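Local coordinates for spherulin-4 (Aspergillus clavatus, PDB 5C5G), which is a fungal glycoside hydrolase with a (beta/alpha) barrel fold that probably cleaves galactosaminogalactan, a polysaccharide whose biosynthesis requires the related Aspergillus fumigatus enzyme, at residues 70-82 with 108-120. Sequence-based numbering, arbitrary orientation.
Sequences NVRLLGYVATTYA and LAVRGIFFDETPQ
Tyr76 OH donates a hydrogen bond to Asp116 OD2 (2.6 Å), which receives it on its anti lone pair; this is the shortest polar bond between the two segments. The phenol oxygen also accepts a hydrogen bond from a water. With CG anti to the backbone N (chi1 177°), the Tyr76 ring runs along the sheet to Asp116, and on the way its CD2 packs 3.7 Å from Phe114 CD2, the two rings neither stacked nor perpendicular. OD1 of Asp116 takes weak bonds from its neighbour's amide, Glu117 N, and from Asn152.

Beneath these side chains the strands 71-78 and 112-116 pair in parallel: Gly75 N and Val77 N donate to Gly112 O and Phe114 O, while Gly75 O and Val77 O receive Phe114 N and Asp116 N. Val77 CG2 meets Ile113 CG2 at 3.7 Å on the face turned to helix 124-139.

Past the strand ends, Thr80 N reaches Glu117 OE1 at 3.0 Å, 34° out of the carboxylate plane, and Glu117 CB sits over the Tyr81 ring face, 3.9 Å from its centroid, as a CH-pi contact. At the other end the guanidinium groups of Arg72 and Arg111 stack flat, centres 3.4 Å apart and planes at 15°; Asp146 bridges to both, which probably offsets their like charge, and Arg72 NH2 also bonds to Glu69 O.

This is one beta-alpha-beta unit of a TIM barrel, with helix 86-103 as the crossover. Tyr76 and Asp116 both bind N-acetylgalactosamine, and their mutual bond is consistent with a sugar site whose two side chains are set before the sugar arrives.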
ATOM      1  N   ASN A  70       8.073   2.021 -12.769  1.00 15.58           N
ATOM      2  CA  ASN A  70       7.168   0.987 -12.256  1.00 13.12           C
ATOM      3  C   ASN A  70       6.888   1.103 -10.774  1.00 12.85           C
ATOM      4  O   ASN A  70       6.326   0.185 -10.177  1.00 13.62           O
ATOM      5  CB  ASN A  70       7.677  -0.424 -12.594  1.00 14.48           C
ATOM      6  CG  ASN A  70       9.066  -0.717 -12.043  1.00 13.49           C
ATOM      7  OD1 ASN A  70       9.915   0.164 -11.960  1.00 15.99           O
ATOM      8  ND2 ASN A  70       9.310  -1.974 -11.698  1.00 14.11           N
ATOM      9  N   VAL A  71       7.243   2.237 -10.187  1.00 12.06           N
ATOM     10  CA  VAL A  71       6.947   2.523  -8.791  1.00 10.92           C
ATOM     11  C   VAL A  71       5.903   3.620  -8.703  1.00 11.43           C
ATOM     12  O   VAL A  71       5.989   4.632  -9.409  1.00 12.76           O
ATOM     13  CB  VAL A  71       8.217   3.020  -8.068  1.00 11.61           C
ATOM     14  CG1 VAL A  71       7.907   3.629  -6.686  1.00 11.61           C
ATOM     15  CG2 VAL A  71       9.222   1.884  -7.946  1.00 13.86           C
ATOM     16  N   ARG A  72       4.944   3.427  -7.816  1.00  9.76           N
ATOM     17  CA  ARG A  72       3.997   4.476  -7.454  1.00  9.92           C
ATOM     18  C   ARG A  72       4.068   4.690  -5.965  1.00 10.01           C
ATOM     19  O   ARG A  72       3.581   3.866  -5.180  1.00 10.15           O
ATOM     20  CB  ARG A  72       2.578   4.087  -7.859  1.00 12.74           C
ATOM     21  CG  ARG A  72       2.360   4.002  -9.362  1.00 20.72           C
ATOM     22  CD  ARG A  72       2.556   5.357 -10.052  1.00 28.23           C
ATOM     23  NE  ARG A  72       2.362   5.259 -11.501  1.00 33.11           N
ATOM     24  CZ  ARG A  72       3.326   4.965 -12.368  1.00 37.06           C
ATOM     25  NH1 ARG A  72       3.050   4.892 -13.665  1.00 33.60           N
ATOM     26  NH2 ARG A  72       4.567   4.749 -11.947  1.00 29.86           N
ATOM     27  N   LEU A  73       4.708   5.784  -5.566  1.00  8.94           N
ATOM     28  CA  LEU A  73       4.820   6.144  -4.171  1.00  8.87           C
ATOM     29  C   LEU A  73       3.531   6.783  -3.692  1.00  8.35           C
ATOM     30  O   LEU A  73       2.923   7.590  -4.384  1.00  9.56           O
ATOM     31  CB  LEU A  73       5.938   7.155  -3.954  1.00 10.10           C
ATOM     32  CG  LEU A  73       7.338   6.638  -4.212  1.00 10.49           C
ATOM     33  CD1 LEU A  73       8.334   7.765  -4.132  1.00 16.85           C
ATOM     34  CD2 LEU A  73       7.744   5.567  -3.244  1.00 18.10           C
ATOM     35  N   LEU A  74       3.155   6.435  -2.470  1.00  8.06           N
ATOM     36  CA  LEU A  74       2.004   7.037  -1.797  1.00  7.89           C
ATOM     37  C   LEU A  74       2.443   7.568  -0.449  1.00  8.43           C
ATOM     38  O   LEU A  74       3.236   6.936   0.252  1.00  9.32           O
ATOM     39  CB  LEU A  74       0.902   6.003  -1.552  1.00  8.31           C
ATOM     40  CG  LEU A  74       0.402   5.199  -2.757  1.00  9.25           C
ATOM     41  CD1 LEU A  74      -0.663   4.218  -2.297  1.00 10.50           C
ATOM     42  CD2 LEU A  74      -0.163   6.066  -3.838  1.00  9.94           C
ATOM     43  N   GLY A  75       1.873   8.696  -0.060  1.00  8.53           N
ATOM     44  CA  GLY A  75       2.107   9.223   1.277  1.00  8.18           C
ATOM     45  C   GLY A  75       1.110   8.671   2.290  1.00  8.36           C
ATOM     46  O   GLY A  75      -0.100   8.742   2.056  1.00  8.67           O
ATOM     47  N   TYR A  76       1.598   8.164   3.416  1.00  8.26           N
ATOM     48  CA  TYR A  76       0.751   7.677   4.503  1.00  8.52           C
ATOM     49  C   TYR A  76       0.066   8.832   5.227  1.00  8.63           C
ATOM     50  O   TYR A  76       0.739   9.777   5.656  1.00  8.43           O
ATOM     51  CB  TYR A  76       1.624   6.901   5.493  1.00  9.65           C
ATOM     52  CG  TYR A  76       0.916   6.385   6.723  1.00  8.86           C
ATOM     53  CD1 TYR A  76       0.564   7.240   7.760  1.00  8.96           C
ATOM     54  CD2 TYR A  76       0.656   5.033   6.872  1.00  9.76           C
ATOM     55  CE1 TYR A  76      -0.072   6.770   8.887  1.00 10.18           C
ATOM     56  CE2 TYR A  76       0.025   4.550   8.001  1.00 11.17           C
ATOM     57  CZ  TYR A  76      -0.350   5.425   9.001  1.00 10.66           C
ATOM     58  OH  TYR A  76      -0.986   4.963  10.132  1.00 12.40           O
ATOM     59  N   VAL A  77      -1.253   8.738   5.389  1.00  8.50           N
ATOM     60  CA  VAL A  77      -2.012   9.707   6.178  1.00  9.25           C
ATOM     61  C   VAL A  77      -2.993   8.953   7.062  1.00  9.74           C
ATOM     62  O   VAL A  77      -3.784   8.137   6.566  1.00 10.66           O
ATOM     63  CB  VAL A  77      -2.782  10.697   5.279  1.00  8.61           C
ATOM     64  CG1 VAL A  77      -3.626  11.656   6.131  1.00 10.13           C
ATOM     65  CG2 VAL A  77      -1.822  11.486   4.399  1.00  9.23           C
ATOM     66  N   ALA A  78      -2.967   9.214   8.361  1.00 10.05           N
ATOM     67  CA  ALA A  78      -3.887   8.561   9.279  1.00 10.80           C
ATOM     68  C   ALA A  78      -5.250   9.246   9.295  1.00 10.78           C
ATOM     69  O   ALA A  78      -5.325  10.474   9.212  1.00 12.66           O
ATOM     70  CB  ALA A  78      -3.307   8.570  10.687  1.00 16.22           C
ATOM     71  N   THR A  79      -6.330   8.468   9.433  1.00 10.87           N
ATOM     72  CA  THR A  79      -7.664   9.048   9.581  1.00 11.71           C
ATOM     73  C   THR A  79      -8.348   8.697  10.893  1.00 11.96           C
ATOM     74  O   THR A  79      -9.416   9.212  11.162  1.00 14.13           O
ATOM     75  CB  THR A  79      -8.616   8.669   8.431  1.00 11.56           C
ATOM     76  OG1 THR A  79      -9.058   7.312   8.588  1.00 14.31           O
ATOM     77  CG2 THR A  79      -7.969   8.842   7.080  1.00 13.09           C
ATOM     78  N   THR A  80      -7.752   7.806  11.688  1.00 13.70           N
ATOM     79  CA  THR A  80      -8.341   7.409  12.975  1.00 15.32           C
ATOM     80  C   THR A  80      -9.818   7.027  12.843  1.00 16.93           C
ATOM     81  O   THR A  80     -10.675   7.510  13.584  1.00 16.28           O
ATOM     82  CB  THR A  80      -8.187   8.515  14.052  1.00 16.05           C
ATOM     83  OG1 THR A  80      -6.937   9.183  13.871  1.00 18.20           O
ATOM     84  CG2 THR A  80      -8.241   7.896  15.457  1.00 18.58           C
ATOM     85  N   TYR A  81     -10.109   6.148  11.891  1.00 15.49           N
ATOM     86  CA  TYR A  81     -11.472   5.654  11.689  1.00 14.50           C
ATOM     87  C   TYR A  81     -12.424   6.803  11.389  1.00 15.71           C
ATOM     88  O   TYR A  81     -13.574   6.801  11.791  1.00 17.18           O
ATOM     89  CB  TYR A  81     -11.905   4.780  12.873  1.00 19.05           C
ATOM     90  CG  TYR A  81     -10.884   3.697  13.092  1.00 18.33           C
ATOM     91  CD1 TYR A  81     -10.789   2.615  12.216  1.00 21.24           C
ATOM     92  CD2 TYR A  81      -9.950   3.794  14.123  1.00 22.84           C
ATOM     93  CE1 TYR A  81      -9.821   1.636  12.387  1.00 23.31           C
ATOM     94  CE2 TYR A  81      -8.980   2.821  14.296  1.00 24.93           C
ATOM     95  CZ  TYR A  81      -8.922   1.748  13.434  1.00 27.32           C
ATOM     96  OH  TYR A  81      -7.961   0.780  13.610  1.00 29.60           O
ATOM     97  N   ALA A  82     -11.912   7.762  10.618  1.00 14.89           N
ATOM     98  CA  ALA A  82     -12.670   8.928  10.168  1.00 17.43           C
ATOM     99  C   ALA A  82     -13.060   9.860  11.299  1.00 17.79           C
ATOM    100  O   ALA A  82     -13.907  10.735  11.117  1.00 21.15           O
ATOM    101  CB  ALA A  82     -13.899   8.507   9.343  1.00 17.86           C
ATOM    102  N   LEU A 108      11.210  14.420  -5.437  1.00 13.35           N
ATOM    103  CA  LEU A 108      10.815  14.300  -4.043  1.00 12.17           C
ATOM    104  C   LEU A 108       9.319  14.519  -4.020  1.00 10.72           C
ATOM    105  O   LEU A 108       8.847  15.636  -3.811  1.00 11.95           O
ATOM    106  CB  LEU A 108      11.544  15.306  -3.146  1.00 13.32           C
ATOM    107  CG  LEU A 108      11.168  15.092  -1.673  1.00 14.38           C
ATOM    108  CD1 LEU A 108      11.703  13.773  -1.137  1.00 17.78           C
ATOM    109  CD2 LEU A 108      11.616  16.220  -0.779  1.00 18.49           C
ATOM    110  N   ALA A 109       8.578  13.444  -4.251  1.00 11.63           N
ATOM    111  CA  ALA A 109       7.151  13.545  -4.492  1.00 11.00           C
ATOM    112  C   ALA A 109       6.508  12.190  -4.347  1.00 10.50           C
ATOM    113  O   ALA A 109       7.162  11.154  -4.534  1.00 12.50           O
ATOM    114  CB  ALA A 109       6.885  14.076  -5.890  1.00 13.13           C
ATOM    115  N   VAL A 110       5.204  12.210  -4.105  1.00  9.87           N
ATOM    116  CA  VAL A 110       4.381  11.005  -4.148  1.00  9.05           C
ATOM    117  C   VAL A 110       3.301  11.190  -5.205  1.00 10.88           C
ATOM    118  O   VAL A 110       3.053  12.310  -5.665  1.00 12.08           O
ATOM    119  CB  VAL A 110       3.798  10.664  -2.762  1.00 10.03           C
ATOM    120  CG1 VAL A 110       4.927  10.383  -1.757  1.00 10.62           C
ATOM    121  CG2 VAL A 110       2.903  11.765  -2.259  1.00 10.54           C
ATOM    122  N   ARG A 111       2.679  10.079  -5.583  1.00  9.53           N
ATOM    123  CA  ARG A 111       1.683  10.042  -6.640  1.00 10.26           C
ATOM    124  C   ARG A 111       0.287   9.708  -6.117  1.00  9.91           C
ATOM    125  O   ARG A 111      -0.598   9.342  -6.893  1.00 10.34           O
ATOM    126  CB  ARG A 111       2.117   9.035  -7.712  1.00 14.48           C
ATOM    127  CG  ARG A 111       3.405   9.463  -8.411  1.00 20.44           C
ATOM    128  CD  ARG A 111       4.051   8.365  -9.229  1.00 29.37           C
ATOM    129  NE  ARG A 111       3.436   8.247 -10.541  1.00 34.98           N
ATOM    130  CZ  ARG A 111       4.092   8.207 -11.701  1.00 30.29           C
ATOM    131  NH1 ARG A 111       3.403   8.096 -12.824  1.00 35.38           N
ATOM    132  NH2 ARG A 111       5.422   8.262 -11.756  1.00 32.69           N
ATOM    133  N   GLY A 112       0.096   9.895  -4.821  1.00  8.88           N
ATOM    134  CA  GLY A 112      -1.174   9.624  -4.201  1.00  9.53           C
ATOM    135  C   GLY A 112      -1.005   9.477  -2.712  1.00  8.33           C
ATOM    136  O   GLY A 112       0.064   9.734  -2.158  1.00  8.63           O
ATOM    137  N   ILE A 113      -2.090   9.066  -2.066  1.00  8.07           N
ATOM    138  CA  ILE A 113      -2.187   8.996  -0.624  1.00  7.92           C
ATOM    139  C   ILE A 113      -2.761   7.655  -0.204  1.00  7.87           C
ATOM    140  O   ILE A 113      -3.715   7.136  -0.808  1.00  8.48           O
ATOM    141  CB  ILE A 113      -3.088  10.129  -0.078  1.00  8.07           C
ATOM    142  CG1 ILE A 113      -2.500  11.512  -0.432  1.00  8.46           C
ATOM    143  CG2 ILE A 113      -3.306  10.002   1.412  1.00  9.27           C
ATOM    144  CD1 ILE A 113      -1.165  11.858   0.203  1.00  9.74           C
ATOM    145  N   PHE A 114      -2.159   7.121   0.855  1.00  7.47           N
ATOM    146  CA  PHE A 114      -2.610   5.917   1.552  1.00  7.61           C
ATOM    147  C   PHE A 114      -3.241   6.359   2.863  1.00  8.30           C
ATOM    148  O   PHE A 114      -2.541   6.858   3.742  1.00  8.88           O
ATOM    149  CB  PHE A 114      -1.395   5.027   1.817  1.00  8.46           C
ATOM    150  CG  PHE A 114      -1.671   3.813   2.657  1.00  8.56           C
ATOM    151  CD1 PHE A 114      -2.139   2.650   2.089  1.00  9.36           C
ATOM    152  CD2 PHE A 114      -1.418   3.820   4.026  1.00  9.42           C
ATOM    153  CE1 PHE A 114      -2.354   1.512   2.864  1.00 11.34           C
ATOM    154  CE2 PHE A 114      -1.624   2.683   4.796  1.00 11.59           C
ATOM    155  CZ  PHE A 114      -2.088   1.538   4.219  1.00 11.23           C
ATOM    156  N   PHE A 115      -4.559   6.209   2.983  1.00  8.55           N
ATOM    157  CA  PHE A 115      -5.307   6.605   4.177  1.00  8.20           C
ATOM    158  C   PHE A 115      -5.426   5.412   5.099  1.00  9.41           C
ATOM    159  O   PHE A 115      -6.135   4.441   4.796  1.00  9.81           O
ATOM    160  CB  PHE A 115      -6.689   7.106   3.800  1.00  8.87           C
ATOM    161  CG  PHE A 115      -6.683   8.420   3.066  1.00  8.73           C
ATOM    162  CD1 PHE A 115      -6.378   9.597   3.750  1.00  9.40           C
ATOM    163  CD2 PHE A 115      -7.002   8.496   1.727  1.00  9.94           C
ATOM    164  CE1 PHE A 115      -6.382  10.822   3.103  1.00 10.03           C
ATOM    165  CE2 PHE A 115      -7.004   9.724   1.061  1.00 10.57           C
ATOM    166  CZ  PHE A 115      -6.699  10.894   1.757  1.00  9.83           C
ATOM    167  N   ASP A 116      -4.751   5.468   6.234  1.00  9.26           N
ATOM    168  CA  ASP A 116      -4.801   4.385   7.205  1.00  9.30           C
ATOM    169  C   ASP A 116      -6.002   4.527   8.121  1.00 10.93           C
ATOM    170  O   ASP A 116      -6.516   5.624   8.359  1.00 11.70           O
ATOM    171  CB  ASP A 116      -3.509   4.329   8.011  1.00 10.79           C
ATOM    172  CG  ASP A 116      -3.237   2.962   8.602  1.00 11.16           C
ATOM    173  OD1 ASP A 116      -3.861   1.956   8.179  1.00 13.21           O
ATOM    174  OD2 ASP A 116      -2.400   2.878   9.511  1.00 13.22           O
ATOM    175  N   GLU A 117      -6.457   3.384   8.596  1.00 10.66           N
ATOM    176  CA  GLU A 117      -7.521   3.288   9.591  1.00 11.40           C
ATOM    177  C   GLU A 117      -8.832   3.851   9.094  1.00 11.53           C
ATOM    178  O   GLU A 117      -9.525   4.560   9.812  1.00 14.42           O
ATOM    179  CB  GLU A 117      -7.143   4.022  10.882  1.00 14.38           C
ATOM    180  CG  GLU A 117      -5.779   3.678  11.432  1.00 21.98           C
ATOM    181  CD  GLU A 117      -5.245   4.735  12.407  1.00 34.27           C
ATOM    182  OE1 GLU A 117      -5.428   5.965  12.176  1.00 21.70           O
ATOM    183  OE2 GLU A 117      -4.628   4.324  13.407  1.00 42.75           O
ATOM    184  N   THR A 118      -9.212   3.544   7.876  1.00 11.10           N
ATOM    185  CA  THR A 118     -10.535   3.944   7.426  1.00 10.96           C
ATOM    186  C   THR A 118     -11.565   3.004   8.076  1.00 11.16           C
ATOM    187  O   THR A 118     -11.257   1.868   8.420  1.00 11.79           O
ATOM    188  CB  THR A 118     -10.634   3.909   5.903  1.00 12.23           C
ATOM    189  OG1 THR A 118     -10.261   2.608   5.439  1.00 11.72           O
ATOM    190  CG2 THR A 118      -9.728   4.964   5.287  1.00 12.70           C
ATOM    191  N   PRO A 119     -12.795   3.478   8.293  1.00 12.29           N
ATOM    192  CA  PRO A 119     -13.785   2.669   9.005  1.00 13.72           C
ATOM    193  C   PRO A 119     -14.386   1.562   8.161  1.00 13.15           C
ATOM    194  O   PRO A 119     -14.385   1.655   6.930  1.00 16.08           O
ATOM    195  CB  PRO A 119     -14.860   3.684   9.404  1.00 17.24           C
ATOM    196  CG  PRO A 119     -14.617   4.857   8.596  1.00 23.20           C
ATOM    197  CD  PRO A 119     -13.244   4.859   8.064  1.00 13.47           C
ATOM    198  N   GLN A 120     -14.847   0.522   8.829  1.00 14.74           N
ATOM    199  CA  GLN A 120     -15.572  -0.562   8.180  1.00 14.30           C
ATOM    200  C   GLN A 120     -17.045  -0.283   8.086  1.00 13.15           C
ATOM    201  O   GLN A 120     -17.688  -0.681   7.121  1.00 13.11           O
ATOM    202  CB  GLN A 120     -15.437  -1.850   8.979  1.00 16.96           C
ATOM    203  CG  GLN A 120     -14.137  -2.582   8.831  1.00 19.16           C
ATOM    204  CD  GLN A 120     -14.116  -3.792   9.733  1.00 27.28           C
ATOM    205  OE1 GLN A 120     -13.761  -3.686  10.906  1.00 30.57           O
ATOM    206  NE2 GLN A 120     -14.555  -4.937   9.214  1.00 27.07           N
TER
HETATM  207  O   HOH W   1       7.633   6.924  -9.891  1.00 15.12           O
HETATM  208  O   HOH W   2      -1.739   5.807  12.776  1.00 39.43           O
HETATM  209  O   HOH W   3      -4.723   7.630  14.382  1.00 27.84           O